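Local coordinates for protein oligopeptide ABC transporter OppAIV (Borrelia burgdorferi B31, PDB 4GL8) that probably binds oligopeptides outside the cytoplasmic membrane and delivers them to an ABC transporter for uptake, at residues N217-L222 against S238-V243; S206-L211 against N521-K526. One frame throughout, in Å; residues are numbered along the deposited sequence.

Contact 1: N217-L222 against S238-V243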
ATOM      1  N   ASN A 217      -8.983  -8.209 -17.453  1.00 40.95           N
ATOM      2  CA  ASN A 217     -10.032  -8.550 -16.476  1.00 41.00           C
ATOM      3  C   ASN A 217     -10.166 -10.025 -16.191  1.00 39.50           C
ATOM      4  O   ASN A 217     -11.177 -10.455 -15.686  1.00 39.35           O
ATOM      5  CB  ASN A 217     -11.387  -7.961 -16.878  1.00 43.17           C
ATOM      6  CG  ASN A 217     -11.346  -6.451 -16.967  1.00 45.27           C
ATOM      7  OD1 ASN A 217     -10.766  -5.777 -16.109  1.00 46.67           O
ATOM      8  ND2 ASN A 217     -11.952  -5.910 -18.001  1.00 48.02           N
ATOM      9  N   GLU A 218      -9.113 -10.782 -16.458  1.00 38.97           N
ATOM     10  CA  GLU A 218      -9.167 -12.211 -16.334  1.00 38.28           C
ATOM     11  C   GLU A 218      -7.888 -12.815 -15.747  1.00 35.06           C
ATOM     12  O   GLU A 218      -7.931 -13.506 -14.738  1.00 33.69           O
ATOM     13  CB  GLU A 218      -9.466 -12.795 -17.714  1.00 41.87           C
ATOM     14  CG  GLU A 218     -10.176 -14.130 -17.669  1.00 45.27           C
ATOM     15  CD  GLU A 218     -10.105 -14.866 -19.002  1.00 49.78           C
ATOM     16  OE1 GLU A 218     -10.655 -14.321 -19.997  1.00 50.05           O
ATOM     17  OE2 GLU A 218      -9.489 -15.975 -19.042  1.00 49.59           O
ATOM     18  N   LYS A 219      -6.749 -12.562 -16.377  1.00 36.06           N
ATOM     19  CA  LYS A 219      -5.497 -13.262 -16.043  1.00 35.66           C
ATOM     20  C   LYS A 219      -4.243 -12.430 -16.278  1.00 32.49           C
ATOM     21  O   LYS A 219      -4.148 -11.709 -17.253  1.00 31.52           O
ATOM     22  CB  LYS A 219      -5.349 -14.497 -16.927  1.00 39.33           C
ATOM     23  CG  LYS A 219      -5.880 -15.788 -16.335  1.00 43.48           C
ATOM     24  CD  LYS A 219      -5.454 -16.984 -17.199  1.00 44.96           C
ATOM     25  CE  LYS A 219      -6.237 -17.071 -18.504  1.00 47.28           C
ATOM     26  NZ  LYS A 219      -5.334 -17.246 -19.676  1.00 49.42           N
ATOM     27  N   VAL A 220      -3.259 -12.592 -15.405  1.00 30.19           N
ATOM     28  CA  VAL A 220      -1.918 -12.083 -15.670  1.00 28.89           C
ATOM     29  C   VAL A 220      -1.029 -13.324 -15.549  1.00 27.16           C
ATOM     30  O   VAL A 220      -0.998 -13.953 -14.507  1.00 26.65           O
ATOM     31  CB  VAL A 220      -1.509 -10.991 -14.657  1.00 27.84           C
ATOM     32  CG1 VAL A 220      -0.190 -10.348 -15.046  1.00 28.21           C
ATOM     33  CG2 VAL A 220      -2.601  -9.943 -14.523  1.00 28.73           C
ATOM     34  N   VAL A 221      -0.346 -13.682 -16.629  1.00 26.71           N
ATOM     35  CA  VAL A 221       0.501 -14.861 -16.661  1.00 26.05           C
ATOM     36  C   VAL A 221       1.953 -14.431 -16.653  1.00 25.60           C
ATOM     37  O   VAL A 221       2.416 -13.684 -17.537  1.00 26.53           O
ATOM     38  CB  VAL A 221       0.215 -15.742 -17.887  1.00 26.93           C
ATOM     39  CG1 VAL A 221       0.959 -17.071 -17.787  1.00 26.94           C
ATOM     40  CG2 VAL A 221      -1.291 -15.993 -18.030  1.00 27.73           C
ATOM     41  N   LEU A 222       2.658 -14.896 -15.636  1.00 24.63           N
ATOM     42  CA  LEU A 222       4.094 -14.696 -15.515  1.00 24.96           C
ATOM     43  C   LEU A 222       4.828 -15.969 -15.895  1.00 26.32           C
ATOM     44  O   LEU A 222       4.347 -17.066 -15.616  1.00 26.37           O
ATOM     45  CB  LEU A 222       4.454 -14.338 -14.080  1.00 23.71           C
ATOM     46  CG  LEU A 222       4.304 -12.895 -13.598  1.00 23.12           C
ATOM     47  CD1 LEU A 222       3.070 -12.232 -14.164  1.00 23.90           C
ATOM     48  CD2 LEU A 222       4.329 -12.817 -12.072  1.00 21.54           C
ATOM     49  N   SER A 238       5.795 -21.087 -14.200  1.00 28.07           N
ATOM     50  CA  SER A 238       4.765 -20.111 -14.411  1.00 28.20           C
ATOM     51  C   SER A 238       3.929 -19.797 -13.172  1.00 26.84           C
ATOM     52  O   SER A 238       3.660 -20.666 -12.326  1.00 27.81           O
ATOM     53  CB  SER A 238       3.847 -20.564 -15.529  1.00 29.45           C
ATOM     54  OG  SER A 238       2.925 -19.519 -15.781  1.00 31.18           O
ATOM     55  N   ILE A 239       3.508 -18.539 -13.078  1.00 25.45           N
ATOM     56  CA  ILE A 239       2.531 -18.140 -12.090  1.00 24.41           C
ATOM     57  C   ILE A 239       1.368 -17.518 -12.818  1.00 24.68           C
ATOM     58  O   ILE A 239       1.569 -16.662 -13.668  1.00 26.34           O
ATOM     59  CB  ILE A 239       3.114 -17.146 -11.080  1.00 23.73           C
ATOM     60  CG1 ILE A 239       4.119 -17.858 -10.197  1.00 23.71           C
ATOM     61  CG2 ILE A 239       2.013 -16.510 -10.239  1.00 22.52           C
ATOM     62  CD1 ILE A 239       4.993 -16.879  -9.455  1.00 24.35           C
ATOM     63  N   ILE A 240       0.156 -17.955 -12.500  1.00 24.69           N
ATOM     64  CA  ILE A 240      -1.039 -17.341 -13.046  1.00 25.34           C
ATOM     65  C   ILE A 240      -1.834 -16.604 -11.957  1.00 24.92           C
ATOM     66  O   ILE A 240      -2.336 -17.222 -11.016  1.00 22.75           O
ATOM     67  CB  ILE A 240      -1.962 -18.366 -13.762  1.00 26.27           C
ATOM     68  CG1 ILE A 240      -1.214 -19.088 -14.902  1.00 27.31           C
ATOM     69  CG2 ILE A 240      -3.201 -17.649 -14.327  1.00 26.24           C
ATOM     70  CD1 ILE A 240      -2.036 -20.197 -15.556  1.00 28.26           C
ATOM     71  N   PHE A 241      -1.952 -15.279 -12.115  1.00 25.35           N
ATOM     72  CA  PHE A 241      -2.817 -14.461 -11.263  1.00 25.16           C
ATOM     73  C   PHE A 241      -4.199 -14.435 -11.877  1.00 27.42           C
ATOM     74  O   PHE A 241      -4.381 -13.865 -12.941  1.00 28.98           O
ATOM     75  CB  PHE A 241      -2.317 -13.018 -11.151  1.00 23.99           C
ATOM     76  CG  PHE A 241      -1.085 -12.869 -10.333  1.00 22.83           C
ATOM     77  CD1 PHE A 241      -1.167 -12.756  -8.956  1.00 22.28           C
ATOM     78  CD2 PHE A 241       0.154 -12.868 -10.920  1.00 22.37           C
ATOM     79  CE1 PHE A 241      -0.030 -12.616  -8.190  1.00 21.48           C
ATOM     80  CE2 PHE A 241       1.297 -12.737 -10.158  1.00 21.47           C
ATOM     81  CZ  PHE A 241       1.207 -12.606  -8.792  1.00 21.36           C
ATOM     82  N   PHE A 242      -5.164 -15.065 -11.216  1.00 29.68           N
ATOM     83  CA  PHE A 242      -6.555 -15.001 -11.635  1.00 33.43           C
ATOM     84  C   PHE A 242      -7.226 -13.817 -10.987  1.00 33.90           C
ATOM     85  O   PHE A 242      -7.182 -13.628  -9.779  1.00 34.66           O
ATOM     86  CB  PHE A 242      -7.302 -16.279 -11.278  1.00 37.05           C
ATOM     87  CG  PHE A 242      -7.140 -17.362 -12.284  1.00 40.44           C
ATOM     88  CD1 PHE A 242      -8.012 -17.453 -13.364  1.00 43.38           C
ATOM     89  CD2 PHE A 242      -6.104 -18.293 -12.168  1.00 43.29           C
ATOM     90  CE1 PHE A 242      -7.862 -18.464 -14.306  1.00 45.97           C
ATOM     91  CE2 PHE A 242      -5.951 -19.309 -13.105  1.00 45.02           C
ATOM     92  CZ  PHE A 242      -6.834 -19.396 -14.174  1.00 46.18           C
ATOM     93  N   VAL A 243      -7.816 -12.986 -11.821  1.00 36.08           N
ATOM     94  CA  VAL A 243      -8.530 -11.823 -11.366  1.00 37.45           C
ATOM     95  C   VAL A 243      -9.998 -12.206 -11.232  1.00 40.17           C
ATOM     96  O   VAL A 243     -10.528 -12.978 -12.056  1.00 43.57           O
ATOM     97  CB  VAL A 243      -8.421 -10.702 -12.390  1.00 38.50           C
ATOM     98  CG1 VAL A 243      -9.305  -9.542 -11.975  1.00 41.22           C
ATOM     99  CG2 VAL A 243      -6.969 -10.288 -12.536  1.00 37.63           C
TER

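Contact 2: S206-L211 against N521-K526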
ATOM      1  N   SER A 206      13.836  -7.482 -14.354  1.00 22.24           N
ATOM      2  CA  SER A 206      15.054  -7.788 -13.597  1.00 22.91           C
ATOM      3  C   SER A 206      14.880  -8.911 -12.587  1.00 22.35           C
ATOM      4  O   SER A 206      15.856  -9.408 -12.043  1.00 23.06           O
ATOM      5  CB  SER A 206      15.507  -6.529 -12.841  1.00 22.93           C
ATOM      6  OG  SER A 206      14.437  -6.030 -12.048  1.00 22.24           O
ATOM      7  N   GLY A 207      13.645  -9.317 -12.320  1.00 22.40           N
ATOM      8  CA  GLY A 207      13.367 -10.265 -11.225  1.00 21.62           C
ATOM      9  C   GLY A 207      13.127 -11.684 -11.715  1.00 22.18           C
ATOM     10  O   GLY A 207      13.363 -11.998 -12.884  1.00 22.39           O
ATOM     11  N   PRO A 208      12.633 -12.554 -10.818  1.00 22.49           N
ATOM     12  CA  PRO A 208      12.438 -14.003 -11.037  1.00 22.66           C
ATOM     13  C   PRO A 208      11.467 -14.370 -12.147  1.00 22.54           C
ATOM     14  O   PRO A 208      11.640 -15.431 -12.739  1.00 22.73           O
ATOM     15  CB  PRO A 208      11.901 -14.521  -9.701  1.00 22.37           C
ATOM     16  CG  PRO A 208      11.538 -13.324  -8.900  1.00 22.22           C
ATOM     17  CD  PRO A 208      12.208 -12.122  -9.478  1.00 22.22           C
ATOM     18  N   PHE A 209      10.466 -13.521 -12.403  1.00 22.62           N
ATOM     19  CA  PHE A 209       9.477 -13.742 -13.481  1.00 23.39           C
ATOM     20  C   PHE A 209       9.331 -12.586 -14.496  1.00 23.67           C
ATOM     21  O   PHE A 209       9.424 -11.406 -14.152  1.00 22.29           O
ATOM     22  CB  PHE A 209       8.110 -14.030 -12.862  1.00 23.80           C
ATOM     23  CG  PHE A 209       8.079 -15.257 -11.989  1.00 23.73           C
ATOM     24  CD1 PHE A 209       8.027 -16.516 -12.553  1.00 24.29           C
ATOM     25  CD2 PHE A 209       8.121 -15.146 -10.603  1.00 22.41           C
ATOM     26  CE1 PHE A 209       8.005 -17.652 -11.749  1.00 24.36           C
ATOM     27  CE2 PHE A 209       8.080 -16.275  -9.801  1.00 22.93           C
ATOM     28  CZ  PHE A 209       8.035 -17.531 -10.371  1.00 23.60           C
ATOM     29  N   LYS A 210       9.112 -12.971 -15.747  1.00 25.54           N
ATOM     30  CA  LYS A 210       8.757 -12.076 -16.869  1.00 26.82           C
ATOM     31  C   LYS A 210       7.221 -12.128 -17.076  1.00 26.84           C
ATOM     32  O   LYS A 210       6.542 -13.008 -16.514  1.00 25.95           O
ATOM     33  CB  LYS A 210       9.475 -12.516 -18.166  1.00 27.12           C
ATOM     34  N   LEU A 211       6.698 -11.190 -17.878  1.00 28.47           N
ATOM     35  CA  LEU A 211       5.276 -11.127 -18.256  1.00 28.78           C
ATOM     36  C   LEU A 211       5.035 -11.854 -19.593  1.00 30.80           C
ATOM     37  O   LEU A 211       5.339 -11.346 -20.665  1.00 32.82           O
ATOM     38  CB  LEU A 211       4.805  -9.674 -18.326  1.00 28.11           C
ATOM     39  CG  LEU A 211       3.305  -9.410 -18.515  1.00 28.08           C
ATOM     40  CD1 LEU A 211       2.463  -9.928 -17.352  1.00 26.88           C
ATOM     41  CD2 LEU A 211       3.031  -7.934 -18.753  1.00 27.32           C
ATOM     42  N   ASN A 521       7.672 -13.265  -2.009  1.00 23.07           N
ATOM     43  CA  ASN A 521       8.504 -13.747  -3.110  1.00 24.24           C
ATOM     44  C   ASN A 521       8.023 -15.145  -3.535  1.00 23.98           C
ATOM     45  O   ASN A 521       8.442 -16.201  -2.980  1.00 23.86           O
ATOM     46  CB  ASN A 521       9.969 -13.793  -2.680  1.00 25.50           C
ATOM     47  CG  ASN A 521      10.918 -13.984  -3.848  1.00 27.48           C
ATOM     48  OD1 ASN A 521      10.594 -14.601  -4.888  1.00 27.98           O
ATOM     49  ND2 ASN A 521      12.110 -13.458  -3.680  1.00 27.52           N
ATOM     50  N   LEU A 522       7.115 -15.149  -4.501  1.00 22.86           N
ATOM     51  CA  LEU A 522       6.483 -16.375  -4.922  1.00 23.43           C
ATOM     52  C   LEU A 522       7.477 -17.268  -5.685  1.00 23.79           C
ATOM     53  O   LEU A 522       7.222 -18.438  -5.838  1.00 23.55           O
ATOM     54  CB  LEU A 522       5.228 -16.083  -5.748  1.00 23.59           C
ATOM     55  CG  LEU A 522       4.174 -15.195  -5.073  1.00 23.75           C
ATOM     56  CD1 LEU A 522       3.022 -14.938  -6.026  1.00 24.66           C
ATOM     57  CD2 LEU A 522       3.648 -15.794  -3.788  1.00 23.91           C
ATOM     58  N   SER A 523       8.608 -16.724  -6.141  1.00 23.77           N
ATOM     59  CA  SER A 523       9.656 -17.544  -6.775  1.00 25.04           C
ATOM     60  C   SER A 523      10.296 -18.550  -5.823  1.00 26.41           C
ATOM     61  O   SER A 523      10.947 -19.479  -6.286  1.00 25.89           O
ATOM     62  CB  SER A 523      10.767 -16.697  -7.376  1.00 24.84           C
ATOM     63  OG  SER A 523      11.657 -16.279  -6.366  1.00 24.36           O
ATOM     64  N   GLU A 524      10.135 -18.342  -4.511  1.00 26.98           N
ATOM     65  CA  GLU A 524      10.643 -19.278  -3.512  1.00 28.62           C
ATOM     66  C   GLU A 524       9.682 -20.446  -3.274  1.00 29.48           C
ATOM     67  O   GLU A 524       9.984 -21.345  -2.466  1.00 30.10           O
ATOM     68  CB  GLU A 524      10.942 -18.547  -2.203  1.00 29.41           C
ATOM     69  CG  GLU A 524      12.097 -17.563  -2.363  1.00 31.46           C
ATOM     70  CD  GLU A 524      12.596 -16.981  -1.050  1.00 33.24           C
ATOM     71  OE1 GLU A 524      12.003 -17.307   0.016  1.00 34.42           O
ATOM     72  OE2 GLU A 524      13.575 -16.185  -1.092  1.00 33.25           O
ATOM     73  N   ILE A 525       8.535 -20.457  -3.962  1.00 28.78           N
ATOM     74  CA  ILE A 525       7.619 -21.586  -3.836  1.00 29.50           C
ATOM     75  C   ILE A 525       8.220 -22.820  -4.512  1.00 31.38           C
ATOM     76  O   ILE A 525       8.786 -22.722  -5.613  1.00 32.03           O
ATOM     77  CB  ILE A 525       6.216 -21.262  -4.380  1.00 28.76           C
ATOM     78  CG1 ILE A 525       5.485 -20.359  -3.372  1.00 27.87           C
ATOM     79  CG2 ILE A 525       5.422 -22.546  -4.613  1.00 29.62           C
ATOM     80  CD1 ILE A 525       4.222 -19.711  -3.888  1.00 27.22           C
ATOM     81  N   LYS A 526       8.128 -23.959  -3.824  1.00 32.14           N
ATOM     82  CA  LYS A 526       8.507 -25.244  -4.374  1.00 33.99           C
ATOM     83  C   LYS A 526       7.439 -26.297  -4.053  1.00 34.88           C
ATOM     84  O   LYS A 526       6.732 -26.176  -3.056  1.00 33.65           O
ATOM     85  CB  LYS A 526       9.834 -25.704  -3.781  1.00 35.75           C
ATOM     86  CG  LYS A 526      10.918 -24.639  -3.742  1.00 35.99           C
ATOM     87  CD  LYS A 526      12.219 -25.262  -3.273  1.00 37.51           C
ATOM     88  CE  LYS A 526      13.257 -24.237  -2.864  1.00 38.86           C
ATOM     89  NZ  LYS A 526      13.351 -23.085  -3.812  1.00 39.49           N
TER

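Contact 1: N217-L222 against S238-V243
Leu222 and Phe241 meet on the buried face of two antiparallel strands, 219-222 and 238-242. Leu222 CD2 reaches the edge of the phenylalanine ring near its plane, 3.6 Å from Phe241 CE2, while Val220 and Ile239 extend the same apolar layer. The bulky hydrocarbons suit this face because Leu211, Phe209 and Leu34 from the neighbouring strands pack against it.

The other face is more open to solvent, its residues only partly buried. There Lys219 lies alongside Phe242, its CG held over one face of the ring, 4.2 Å from the centroid of the Phe242 ring in a CH-pi contact offset toward the rim. Lys219 CD also rests on Ile240 CG2 (3.7 Å), so the aliphatic stem of the lysine is covered while its end bends onward. Glu218, exposed, forms a classic bulge with Lys219 against strand 209-215.

Val220 and Phe241 bind each other through both N-H and C=O groups. At the Leu222 end of the pair, Leu222 O is gripped twice: by Ser238 OG (2.8 Å), nearly in line with the carbonyl, and by Ile239 N (3.1 Å), 36° out of its plane. Ser238 turns OG anti to its own N (chi1 -175°), which carries the hydroxyl to that oxygen. Backbone N-H to C=O bonds thus set the pairing, Ser238 adds a second donor at Leu222 O, and apolar side chains pack the buried side.

Contact 2: S206-L211 against N521-K526
The amide oxygen of Asn521, OD1, lies 4.3 Å from Pro208 CG and is approached by two donors of Ser523. Ser523 OG is modelled 2.5 Å from Asn521 OD1, a value so short that its exact length is doubtful, and Ser523 N adds a weak bond to the same oxygen. Asparagine suits this place because its carboxamide oxygen is an acceptor on a short side chain, able to reach the N-H and hydroxyl two residues on.

The backbone carries Ser523 CB toward Pro208 and Phe209, while chi1 (80°) turns only OG, toward Asn521 OD1. Ser523 CB packs tightly on Pro208 CB, at 3.4 Å, and it also meets Phe209: Ser523 CB is 3.6 Å from Phe209 CE2. Ser523 N and Leu522 C lie at the edge of that ring, near its plane, so the ring end abuts the turn. A serine is small enough to fit between a proline and an aromatic ring, with a hydroxyl that can turn to Asn521.

Gln59 joins both segments, bonding to Phe209 through its backbone and to Leu522 N through its side chain, and Glu524 pairs with Arg75. No hydrogen bond crosses directly between the segments; bonds within the turn and from Gln59 engage its polar groups, so the contact itself is mainly carbon against carbon.

In the fold
Along the chain the order is 206-211, 217-222, 238-243 and 521-526, so contact 1 is nested inside the loop that contact 2 closes. Their centres are about 13 Å apart, on the same side of the chain's centre. Strands 209-215 and 219-224 are consecutive and antiparallel neighbours, 238-242 pairs with the latter, and the N-terminal strand 31-35 runs parallel to 238-242. The contacts touch directly where Ile239 of contact 1 packs on the Phe209 ring of contact 2, and Leu522, in the turn near the C-terminus, packs on Ile239 and Phe241. This is consistent with a lobe built from parts of the chain distant in sequence, as in other peptide-binding proteins of this family.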